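Local coordinates for protein lipocalin allergen (Canis lupus familiaris, PDB 4ODD) that probably binds small hydrophobic molecules in the barrel of a secreted lipocalin, and is a dander allergen of the dog, at residues T17-I28 with I140-G149. Residues are numbered along the deposited sequence; the frame is centred on the assembly and turned at random.
Sequences TLYVSSNNLDKI and IPEENIIYLG
Tyr-19 and Tyr-147 meet obliquely, their planes at 54°, and Tyr-147 puts CD1 over one face of the Tyr-19 ring, offset toward the rim, 3.4 Å from Tyr-19 CZ. The two leave their backbones by different routes. Tyr-147 carries CG opposite its own N (chi1 176°), whereas Tyr-19 sets CG opposite its carbonyl carbon (chi1 -65°), which also brings Tyr-19 CD1 up to Ile-145 CG2. Gly-149 N sits above the centre of the Tyr-147 ring.

Beneath the two rings, strands 17-22 and 145-147 run antiparallel. Tyr-19 and Tyr-147 are a non-hydrogen-bonded pair; next to them Val-20 and Ile-146 form the hydrogen-bonded pair, Val-20 N giving to Ile-146 O at 3.0 Å and Ile-146 N to Val-20 O at 2.8 Å. At the lower-numbered end of 17-22, Leu-18 O takes two donors, a nearly straight bond from Leu-148 N (2.7 Å) and a longer, bent one from Gly-149 N. This is the short C-terminal strand of the lipocalin fold, added beside the first barrel strand, 13-22, which pairs with 110-118 as well; there Leu-18 and Tyr-19 both face Leu-116 in a classic beta bulge. Helix 125-137 packs on the Tyr-19 and Ser-21 face, through Ile-128 and Phe-131.

On the other face, Val-20 meets Leu-148 at about a right angle, Val-20 CG2 lying 3.7 Å from Leu-148 CD1. Farther along, Ile-28 reaches in from the turn after the strand, and its CD1 comes to 3.7 Å from Ile-146 CD1. Asn-144 turns its amide toward the strand end, where ND2 makes a weak, strongly bent bond to Ser-22 O (2.9 Å), beside which Ile-140 CG2 packs.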
loop_
_atom_site.group_PDB
_atom_site.type_symbol
_atom_site.label_atom_id
_atom_site.label_comp_id
_atom_site.label_asym_id
_atom_site.label_seq_id
_atom_site.Cartn_x
_atom_site.Cartn_y
_atom_site.Cartn_z
ATOM N N THR A 17 -3.492 -7.214 1.656
ATOM C CA THR A 17 -2.103 -6.880 1.946
ATOM C C THR A 17 -1.327 -8.137 2.323
ATOM O O THR A 17 -1.750 -8.885 3.193
ATOM C CB THR A 17 -1.955 -5.869 3.094
ATOM O OG1 THR A 17 -2.832 -4.757 2.882
ATOM C CG2 THR A 17 -0.512 -5.388 3.169
ATOM N N LEU A 18 -0.193 -8.356 1.669
ATOM C CA LEU A 18 0.696 -9.460 2.020
ATOM C C LEU A 18 1.896 -8.971 2.836
ATOM O O LEU A 18 2.124 -9.416 3.972
ATOM C CB LEU A 18 1.167 -10.179 0.762
ATOM C CG LEU A 18 0.190 -11.210 0.189
ATOM C CD1 LEU A 18 -1.247 -10.863 0.530
ATOM C CD2 LEU A 18 0.373 -11.381 -1.303
ATOM N N TYR A 19 2.661 -8.044 2.270
ATOM C CA TYR A 19 3.820 -7.510 2.977
ATOM C C TYR A 19 3.830 -6.000 2.961
ATOM O O TYR A 19 3.345 -5.377 2.023
ATOM C CB TYR A 19 5.120 -8.004 2.347
ATOM C CG TYR A 19 5.362 -9.494 2.431
ATOM C CD1 TYR A 19 6.201 -10.025 3.407
ATOM C CD2 TYR A 19 4.780 -10.366 1.527
ATOM C CE1 TYR A 19 6.442 -11.389 3.484
ATOM C CE2 TYR A 19 5.015 -11.729 1.598
ATOM C CZ TYR A 19 5.843 -12.232 2.578
ATOM O OH TYR A 19 6.070 -13.583 2.646
ATOM N N VAL A 20 4.390 -5.423 4.015
ATOM C CA VAL A 20 4.703 -4.005 4.060
ATOM C C VAL A 20 6.090 -3.831 4.658
ATOM O O VAL A 20 6.521 -4.619 5.503
ATOM C CB VAL A 20 3.709 -3.206 4.934
ATOM C CG1 VAL A 20 2.337 -3.226 4.335
ATOM C CG2 VAL A 20 3.689 -3.764 6.338
ATOM N N SER A 21 6.784 -2.790 4.221
ATOM C CA SER A 21 8.046 -2.413 4.833
ATOM C C SER A 21 8.074 -0.909 4.947
ATOM O O SER A 21 7.293 -0.219 4.299
ATOM C CB SER A 21 9.251 -2.930 4.025
ATOM O OG SER A 21 9.363 -2.301 2.752
ATOM N N SER A 22 8.975 -0.408 5.780
ATOM C CA SER A 22 9.093 1.022 5.997
ATOM C C SER A 22 10.448 1.388 6.599
ATOM O O SER A 22 11.081 0.574 7.272
ATOM C CB SER A 22 7.972 1.513 6.917
ATOM O OG SER A 22 8.064 2.918 7.102
ATOM N N ASN A 23 10.890 2.615 6.347
ATOM C CA ASN A 23 12.083 3.137 7.001
ATOM C C ASN A 23 11.773 3.456 8.466
ATOM O O ASN A 23 12.678 3.589 9.282
ATOM C CB ASN A 23 12.624 4.377 6.259
ATOM C CG ASN A 23 11.632 5.540 6.240
ATOM O OD1 ASN A 23 10.425 5.357 6.395
ATOM N ND2 ASN A 23 12.143 6.742 6.038
ATOM N N ASN A 24 10.486 3.572 8.785
ATOM C CA ASN A 24 10.049 3.838 10.148
ATOM C C ASN A 24 9.184 2.722 10.740
ATOM O O ASN A 24 7.964 2.701 10.570
ATOM C CB ASN A 24 9.324 5.170 10.226
ATOM C CG ASN A 24 10.221 6.336 9.866
ATOM O OD1 ASN A 24 9.811 7.260 9.142
ATOM N ND2 ASN A 24 11.462 6.304 10.367
ATOM N N LEU A 25 9.830 1.804 11.445
ATOM C CA LEU A 25 9.130 0.677 12.056
ATOM C C LEU A 25 7.861 1.019 12.836
ATOM O O LEU A 25 6.897 0.266 12.806
ATOM C CB LEU A 25 10.068 -0.135 12.933
ATOM C CG LEU A 25 10.599 -1.385 12.231
ATOM C CD1 LEU A 25 11.527 -2.138 13.158
ATOM C CD2 LEU A 25 9.454 -2.283 11.759
ATOM N N ASP A 26 7.848 2.150 13.524
ATOM C CA ASP A 26 6.660 2.563 14.268
ATOM C C ASP A 26 5.417 2.674 13.370
ATOM O O ASP A 26 4.306 2.338 13.784
ATOM C CB ASP A 26 6.926 3.885 15.000
ATOM C CG ASP A 26 7.926 4.783 14.253
ATOM O OD1 ASP A 26 9.157 4.596 14.434
ATOM O OD2 ASP A 26 7.488 5.675 13.486
ATOM N N LYS A 27 5.626 3.129 12.135
ATOM C CA LYS A 27 4.539 3.429 11.205
ATOM C C LYS A 27 3.724 2.208 10.779
ATOM O O LYS A 27 2.517 2.300 10.557
ATOM C CB LYS A 27 5.110 4.142 9.981
ATOM C CG LYS A 27 5.640 5.537 10.272
ATOM C CD LYS A 27 4.515 6.467 10.715
ATOM C CE LYS A 27 4.995 7.911 10.850
ATOM N NZ LYS A 27 3.884 8.833 11.242
ATOM N N ILE A 28 4.394 1.073 10.653
ATOM C CA ILE A 28 3.745 -0.152 10.216
ATOM C C ILE A 28 3.657 -1.160 11.356
ATOM O O ILE A 28 3.242 -2.304 11.161
ATOM C CB ILE A 28 4.528 -0.801 9.064
ATOM C CG1 ILE A 28 5.970 -1.097 9.515
ATOM C CG2 ILE A 28 4.503 0.099 7.825
ATOM C CD1 ILE A 28 6.838 -1.742 8.446
ATOM N N ILE A 140 15.226 0.762 2.421
ATOM C CA ILE A 140 14.567 0.177 3.578
ATOM C C ILE A 140 15.315 -1.070 4.021
ATOM O O ILE A 140 15.636 -1.938 3.201
ATOM C CB ILE A 140 13.089 -0.156 3.288
ATOM C CG1 ILE A 140 12.334 1.130 2.931
ATOM C CG2 ILE A 140 12.456 -0.879 4.479
ATOM C CD1 ILE A 140 11.068 0.902 2.127
ATOM N N PRO A 141 15.608 -1.146 5.329
ATOM C CA PRO A 141 16.297 -2.278 5.955
ATOM C C PRO A 141 15.452 -3.535 5.866
ATOM O O PRO A 141 14.253 -3.485 6.144
ATOM C CB PRO A 141 16.415 -1.848 7.422
ATOM C CG PRO A 141 16.211 -0.359 7.421
ATOM C CD PRO A 141 15.260 -0.099 6.309
ATOM N N GLU A 142 16.072 -4.651 5.500
ATOM C CA GLU A 142 15.344 -5.903 5.351
ATOM C C GLU A 142 14.612 -6.354 6.629
ATOM O O GLU A 142 13.621 -7.074 6.564
ATOM C CB GLU A 142 16.273 -6.999 4.839
ATOM C CG GLU A 142 15.529 -8.210 4.298
ATOM C CD GLU A 142 16.408 -9.113 3.455
ATOM O OE1 GLU A 142 17.650 -9.009 3.563
ATOM O OE2 GLU A 142 15.852 -9.925 2.681
ATOM N N GLU A 143 15.095 -5.922 7.787
ATOM C CA GLU A 143 14.447 -6.253 9.055
ATOM C C GLU A 143 13.159 -5.455 9.260
ATOM O O GLU A 143 12.353 -5.767 10.131
ATOM C CB GLU A 143 15.406 -6.044 10.243
ATOM C CG GLU A 143 16.046 -4.647 10.348
ATOM C CD GLU A 143 17.304 -4.493 9.491
ATOM O OE1 GLU A 143 17.483 -5.263 8.521
ATOM O OE2 GLU A 143 18.124 -3.601 9.792
ATOM N N ASN A 144 12.973 -4.419 8.452
ATOM C CA ASN A 144 11.768 -3.612 8.545
ATOM C C ASN A 144 10.638 -4.168 7.684
ATOM O O ASN A 144 9.641 -3.495 7.457
ATOM C CB ASN A 144 12.060 -2.148 8.199
ATOM C CG ASN A 144 12.835 -1.426 9.295
ATOM O OD1 ASN A 144 12.996 -1.943 10.400
ATOM N ND2 ASN A 144 13.301 -0.223 8.998
ATOM N N ILE A 145 10.797 -5.404 7.219
ATOM C CA ILE A 145 9.758 -6.063 6.436
ATOM C C ILE A 145 8.810 -6.845 7.336
ATOM O O ILE A 145 9.252 -7.600 8.200
ATOM C CB ILE A 145 10.352 -7.028 5.405
ATOM C CG1 ILE A 145 11.133 -6.253 4.344
ATOM C CG2 ILE A 145 9.248 -7.876 4.768
ATOM C CD1 ILE A 145 11.756 -7.143 3.271
ATOM N N ILE A 146 7.509 -6.664 7.135
ATOM C CA ILE A 146 6.501 -7.348 7.951
ATOM C C ILE A 146 5.467 -8.076 7.092
ATOM O O ILE A 146 4.946 -7.524 6.113
ATOM C CB ILE A 146 5.762 -6.360 8.850
ATOM C CG1 ILE A 146 6.731 -5.713 9.826
ATOM C CG2 ILE A 146 4.646 -7.048 9.605
ATOM C CD1 ILE A 146 6.091 -4.617 10.627
ATOM N N TYR A 147 5.173 -9.322 7.460
ATOM C CA TYR A 147 4.149 -10.098 6.765
ATOM C C TYR A 147 2.792 -9.877 7.449
ATOM O O TYR A 147 2.657 -10.047 8.670
ATOM C CB TYR A 147 4.542 -11.583 6.712
ATOM C CG TYR A 147 3.491 -12.477 6.096
ATOM C CD1 TYR A 147 3.194 -12.403 4.741
ATOM C CD2 TYR A 147 2.786 -13.389 6.871
ATOM C CE1 TYR A 147 2.216 -13.214 4.179
ATOM C CE2 TYR A 147 1.808 -14.198 6.317
ATOM C CZ TYR A 147 1.526 -14.113 4.971
ATOM O OH TYR A 147 0.549 -14.934 4.421
ATOM N N LEU A 148 1.801 -9.442 6.673
ATOM C CA LEU A 148 0.486 -9.132 7.245
ATOM C C LEU A 148 -0.557 -10.086 6.735
ATOM O O LEU A 148 -1.705 -10.044 7.180
ATOM C CB LEU A 148 0.059 -7.705 6.921
ATOM C CG LEU A 148 0.884 -6.595 7.566
ATOM C CD1 LEU A 148 0.364 -5.208 7.118
ATOM C CD2 LEU A 148 0.858 -6.748 9.083
ATOM N N GLY A 149 -0.140 -10.945 5.803
ATOM C CA GLY A 149 -1.005 -11.953 5.215
ATOM C C GLY A 149 -1.817 -12.803 6.183
ATOM O O GLY A 149 -2.918 -13.249 5.840
#